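Local coordinates for protein acyl-CoA thioesterase II (Mycobacterium avium subsp. paratuberculosis, PDB 4R9Z) that probably hydrolyses fatty acyl-CoA thioesters to free fatty acid and coenzyme A, as a double hot-dog thioesterase of the TesB type, at residues Leu38-Ser51 with Val189-Val201. Numbering follows the deposited sequence.
Sequences LGGHISAQALLAAS and VLTASLVAYMSAV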
loop_
_atom_site.group_PDB
_atom_site.type_symbol
_atom_site.label_atom_id
_atom_site.label_comp_id
_atom_site.label_asym_id
_atom_site.label_seq_id
_atom_site.Cartn_x
_atom_site.Cartn_y
_atom_site.Cartn_z
ATOM N N LEU B 38 -4.885 1.966 -19.040
ATOM C CA LEU B 38 -4.279 2.694 -17.935
ATOM C C LEU B 38 -4.595 2.039 -16.602
ATOM O O LEU B 38 -5.731 1.638 -16.353
ATOM C CB LEU B 38 -4.743 4.147 -17.924
ATOM C CG LEU B 38 -3.904 5.083 -18.789
ATOM C CD1 LEU B 38 -4.222 4.903 -20.262
ATOM C CD2 LEU B 38 -4.116 6.524 -18.353
ATOM N N GLY B 39 -3.578 1.937 -15.752
ATOM C CA GLY B 39 -3.735 1.357 -14.434
ATOM C C GLY B 39 -4.913 1.928 -13.666
ATOM O O GLY B 39 -5.771 1.183 -13.192
ATOM N N GLY B 40 -4.975 3.253 -13.582
ATOM C CA GLY B 40 -6.028 3.932 -12.849
ATOM C C GLY B 40 -7.413 3.506 -13.286
ATOM O O GLY B 40 -8.328 3.413 -12.473
ATOM N N HIS B 41 -7.557 3.246 -14.579
ATOM C CA HIS B 41 -8.827 2.816 -15.139
ATOM C C HIS B 41 -9.200 1.399 -14.711
ATOM O O HIS B 41 -10.316 1.155 -14.250
ATOM C CB HIS B 41 -8.782 2.896 -16.667
ATOM C CG HIS B 41 -10.016 2.373 -17.333
ATOM N ND1 HIS B 41 -11.180 3.102 -17.426
ATOM C CD2 HIS B 41 -10.262 1.187 -17.939
ATOM C CE1 HIS B 41 -12.095 2.387 -18.062
ATOM N NE2 HIS B 41 -11.561 1.224 -18.386
ATOM N N ILE B 42 -8.261 0.472 -14.857
ATOM C CA ILE B 42 -8.534 -0.922 -14.557
ATOM C C ILE B 42 -8.660 -1.130 -13.050
ATOM O O ILE B 42 -9.427 -1.984 -12.608
ATOM C CB ILE B 42 -7.454 -1.859 -15.154
ATOM C CG1 ILE B 42 -7.945 -3.308 -15.164
ATOM C CG2 ILE B 42 -6.133 -1.738 -14.419
ATOM C CD1 ILE B 42 -7.171 -4.202 -16.097
ATOM N N SER B 43 -7.929 -0.346 -12.263
ATOM C CA SER B 43 -8.004 -0.466 -10.810
ATOM C C SER B 43 -9.297 0.149 -10.282
ATOM O O SER B 43 -9.822 -0.275 -9.255
ATOM C CB SER B 43 -6.797 0.191 -10.135
ATOM O OG SER B 43 -6.876 1.603 -10.187
ATOM N N ALA B 44 -9.799 1.163 -10.977
ATOM C CA ALA B 44 -11.074 1.775 -10.617
ATOM C C ALA B 44 -12.224 0.808 -10.867
ATOM O O ALA B 44 -13.156 0.713 -10.067
ATOM C CB ALA B 44 -11.289 3.060 -11.394
ATOM N N GLN B 45 -12.152 0.103 -11.991
ATOM C CA GLN B 45 -13.144 -0.908 -12.325
ATOM C C GLN B 45 -13.111 -2.052 -11.318
ATOM O O GLN B 45 -14.153 -2.518 -10.855
ATOM C CB GLN B 45 -12.914 -1.439 -13.743
ATOM C CG GLN B 45 -13.407 -0.513 -14.843
ATOM C CD GLN B 45 -13.230 -1.101 -16.230
ATOM O OE1 GLN B 45 -12.288 -1.856 -16.487
ATOM N NE2 GLN B 45 -14.132 -0.749 -17.137
ATOM N N ALA B 46 -11.906 -2.497 -10.980
ATOM C CA ALA B 46 -11.726 -3.588 -10.032
ATOM C C ALA B 46 -12.254 -3.209 -8.651
ATOM O O ALA B 46 -12.775 -4.054 -7.924
ATOM C CB ALA B 46 -10.267 -3.978 -9.953
ATOM N N LEU B 47 -12.128 -1.934 -8.300
ATOM C CA LEU B 47 -12.612 -1.446 -7.020
ATOM C C LEU B 47 -14.128 -1.450 -6.993
ATOM O O LEU B 47 -14.737 -1.760 -5.973
ATOM C CB LEU B 47 -12.094 -0.039 -6.735
ATOM C CG LEU B 47 -12.588 0.533 -5.401
ATOM C CD1 LEU B 47 -12.095 -0.301 -4.221
ATOM C CD2 LEU B 47 -12.209 2.008 -5.241
ATOM N N LEU B 48 -14.735 -1.110 -8.123
ATOM C CA LEU B 48 -16.186 -1.154 -8.232
ATOM C C LEU B 48 -16.674 -2.591 -8.164
ATOM O O LEU B 48 -17.715 -2.878 -7.571
ATOM C CB LEU B 48 -16.660 -0.488 -9.525
ATOM C CG LEU B 48 -16.579 1.036 -9.483
ATOM C CD1 LEU B 48 -16.752 1.643 -10.866
ATOM C CD2 LEU B 48 -17.617 1.573 -8.514
ATOM N N ALA B 49 -15.907 -3.491 -8.766
ATOM C CA ALA B 49 -16.235 -4.902 -8.727
ATOM C C ALA B 49 -16.343 -5.368 -7.285
ATOM O O ALA B 49 -17.379 -5.875 -6.866
ATOM C CB ALA B 49 -15.190 -5.706 -9.467
ATOM N N ALA B 50 -15.290 -5.123 -6.514
ATOM C CA ALA B 50 -15.263 -5.485 -5.107
ATOM C C ALA B 50 -16.403 -4.823 -4.339
ATOM O O ALA B 50 -17.101 -5.475 -3.565
ATOM C CB ALA B 50 -13.921 -5.108 -4.494
ATOM N N SER B 51 -16.583 -3.526 -4.564
ATOM C CA SER B 51 -17.585 -2.741 -3.852
ATOM C C SER B 51 -19.003 -3.273 -4.041
ATOM O O SER B 51 -19.797 -3.264 -3.105
ATOM C CB SER B 51 -17.523 -1.284 -4.300
ATOM O OG SER B 51 -16.217 -0.765 -4.145
ATOM N N VAL B 189 -19.678 5.360 -3.581
ATOM C CA VAL B 189 -18.799 4.312 -4.092
ATOM C C VAL B 189 -18.222 4.666 -5.469
ATOM O O VAL B 189 -17.037 4.448 -5.725
ATOM C CB VAL B 189 -19.542 2.956 -4.157
ATOM C CG1 VAL B 189 -18.774 1.951 -4.993
ATOM C CG2 VAL B 189 -19.783 2.422 -2.755
ATOM N N LEU B 190 -19.057 5.200 -6.357
ATOM C CA LEU B 190 -18.581 5.638 -7.667
ATOM C C LEU B 190 -17.557 6.755 -7.518
ATOM O O LEU B 190 -16.570 6.805 -8.245
ATOM C CB LEU B 190 -19.741 6.101 -8.550
ATOM C CG LEU B 190 -19.379 6.537 -9.973
ATOM C CD1 LEU B 190 -18.522 5.484 -10.654
ATOM C CD2 LEU B 190 -20.634 6.800 -10.791
ATOM N N THR B 191 -17.814 7.656 -6.577
ATOM C CA THR B 191 -16.914 8.764 -6.285
ATOM C C THR B 191 -15.546 8.271 -5.808
ATOM O O THR B 191 -14.509 8.794 -6.215
ATOM C CB THR B 191 -17.524 9.702 -5.226
ATOM O OG1 THR B 191 -18.716 10.296 -5.754
ATOM C CG2 THR B 191 -16.552 10.797 -4.846
ATOM N N ALA B 192 -15.549 7.263 -4.940
ATOM C CA ALA B 192 -14.307 6.723 -4.412
ATOM C C ALA B 192 -13.455 6.113 -5.523
ATOM O O ALA B 192 -12.240 6.309 -5.559
ATOM C CB ALA B 192 -14.594 5.696 -3.344
ATOM N N SER B 193 -14.092 5.392 -6.442
ATOM C CA SER B 193 -13.353 4.772 -7.535
ATOM C C SER B 193 -12.812 5.830 -8.486
ATOM O O SER B 193 -11.749 5.653 -9.077
ATOM C CB SER B 193 -14.231 3.784 -8.306
ATOM O OG SER B 193 -15.302 4.450 -8.952
ATOM N N LEU B 194 -13.525 6.945 -8.606
ATOM C CA LEU B 194 -13.089 8.024 -9.481
ATOM C C LEU B 194 -11.916 8.757 -8.857
ATOM O O LEU B 194 -10.998 9.191 -9.552
ATOM C CB LEU B 194 -14.227 9.000 -9.758
ATOM C CG LEU B 194 -15.280 8.522 -10.752
ATOM C CD1 LEU B 194 -16.505 9.416 -10.678
ATOM C CD2 LEU B 194 -14.697 8.514 -12.154
ATOM N N VAL B 195 -11.956 8.892 -7.538
ATOM C CA VAL B 195 -10.821 9.407 -6.798
ATOM C C VAL B 195 -9.606 8.517 -7.041
ATOM O O VAL B 195 -8.546 8.997 -7.439
ATOM C CB VAL B 195 -11.113 9.486 -5.303
ATOM C CG1 VAL B 195 -9.821 9.671 -4.528
ATOM C CG2 VAL B 195 -12.072 10.624 -5.029
ATOM N N ALA B 196 -9.769 7.219 -6.813
ATOM C CA ALA B 196 -8.701 6.261 -7.070
ATOM C C ALA B 196 -8.242 6.317 -8.524
ATOM O O ALA B 196 -7.044 6.302 -8.799
ATOM C CB ALA B 196 -9.152 4.855 -6.710
ATOM N N TYR B 197 -9.205 6.377 -9.441
ATOM C CA TYR B 197 -8.941 6.483 -10.879
ATOM C C TYR B 197 -7.966 7.622 -11.184
ATOM O O TYR B 197 -6.938 7.420 -11.826
ATOM C CB TYR B 197 -10.261 6.695 -11.633
ATOM C CG TYR B 197 -10.249 6.399 -13.121
ATOM C CD1 TYR B 197 -9.157 6.719 -13.919
ATOM C CD2 TYR B 197 -11.351 5.807 -13.732
ATOM C CE1 TYR B 197 -9.156 6.453 -15.275
ATOM C CE2 TYR B 197 -11.361 5.537 -15.090
ATOM C CZ TYR B 197 -10.262 5.864 -15.857
ATOM O OH TYR B 197 -10.266 5.595 -17.207
ATOM N N MET B 198 -8.312 8.822 -10.730
ATOM C CA MET B 198 -7.523 10.014 -11.011
ATOM C C MET B 198 -6.220 10.036 -10.203
ATOM O O MET B 198 -5.188 10.490 -10.699
ATOM C CB MET B 198 -8.364 11.270 -10.743
ATOM C CG MET B 198 -7.899 12.148 -9.593
ATOM S SD MET B 198 -6.608 13.304 -10.079
ATOM C CE MET B 198 -7.145 13.689 -11.739
ATOM N N SER B 199 -6.267 9.530 -8.974
ATOM C CA SER B 199 -5.093 9.485 -8.104
ATOM C C SER B 199 -3.953 8.690 -8.726
ATOM O O SER B 199 -2.784 8.939 -8.442
ATOM C CB SER B 199 -5.453 8.880 -6.747
ATOM O OG SER B 199 -5.665 7.483 -6.864
ATOM N N ALA B 200 -4.303 7.714 -9.550
ATOM C CA ALA B 200 -3.314 6.867 -10.192
ATOM C C ALA B 200 -2.726 7.479 -11.464
ATOM O O ALA B 200 -1.508 7.489 -11.641
ATOM C CB ALA B 200 -3.919 5.501 -10.496
ATOM N N VAL B 201 -3.588 7.970 -12.350
ATOM C CA VAL B 201 -3.151 8.415 -13.676
ATOM C C VAL B 201 -2.342 9.715 -13.681
ATOM O O VAL B 201 -1.614 9.983 -14.633
ATOM C CB VAL B 201 -4.352 8.606 -14.632
ATOM C CG1 VAL B 201 -5.104 7.300 -14.810
ATOM C CG2 VAL B 201 -5.282 9.694 -14.116
#
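G40 and Y197 bring the two long helices of the double hot-dog fold together: helix 39-51 belongs to the N-terminal hot-dog, helix 189-201 to the C-terminal one, and they run nearly antiparallel, at 159°, with axes 7.7 Å apart at closest approach. Small residues permit that spacing. The CA atoms of G40 and Y197 lie 4.3 Å apart; Y197 CA makes a CA-H...O contact with G40 O, and the methyl of A200 sits against G40 CA. One turn further along, A44 faces S193, its CB 3.5 Å from S193 O.

The tyrosine ring covers the start of helix 39-51. With CG anti to the backbone N (chi1 -162°), it lies alongside H41, and one face receives both G40 O and H41 CA, the latter 3.7 Å from the ring centroid. A44 CB approaches CD2 obliquely. At the end of the ring, Y197 OH meets H41 ND1 at 2.7 Å, near the imidazole plane, in a bent hydrogen bond (132°) that either partner could donate.

Toward the C-terminal end of helix 39-51, where helix 189-201 begins, leucines take over. The L47 methyl CD2 rests on S193 CA, while L48 turns its branch across so that CD2 packs on V189 CG1 and CD1 approaches L190 CD1. The same V189 methyl touches S51 CB.

Around this seam, L15 of helix 8-15 also packs on L48, and F78 of strand 76-85 backs I42, Q45 and A46. S199 OG is hydrogen-bonded to H222 NE2, tying helix 189-201 to strand 218-226. Within the interface, S193 OG turns back on its own helix to donate to L190 O at 2.8 Å, approaching from the same face of that carbonyl as L194 N.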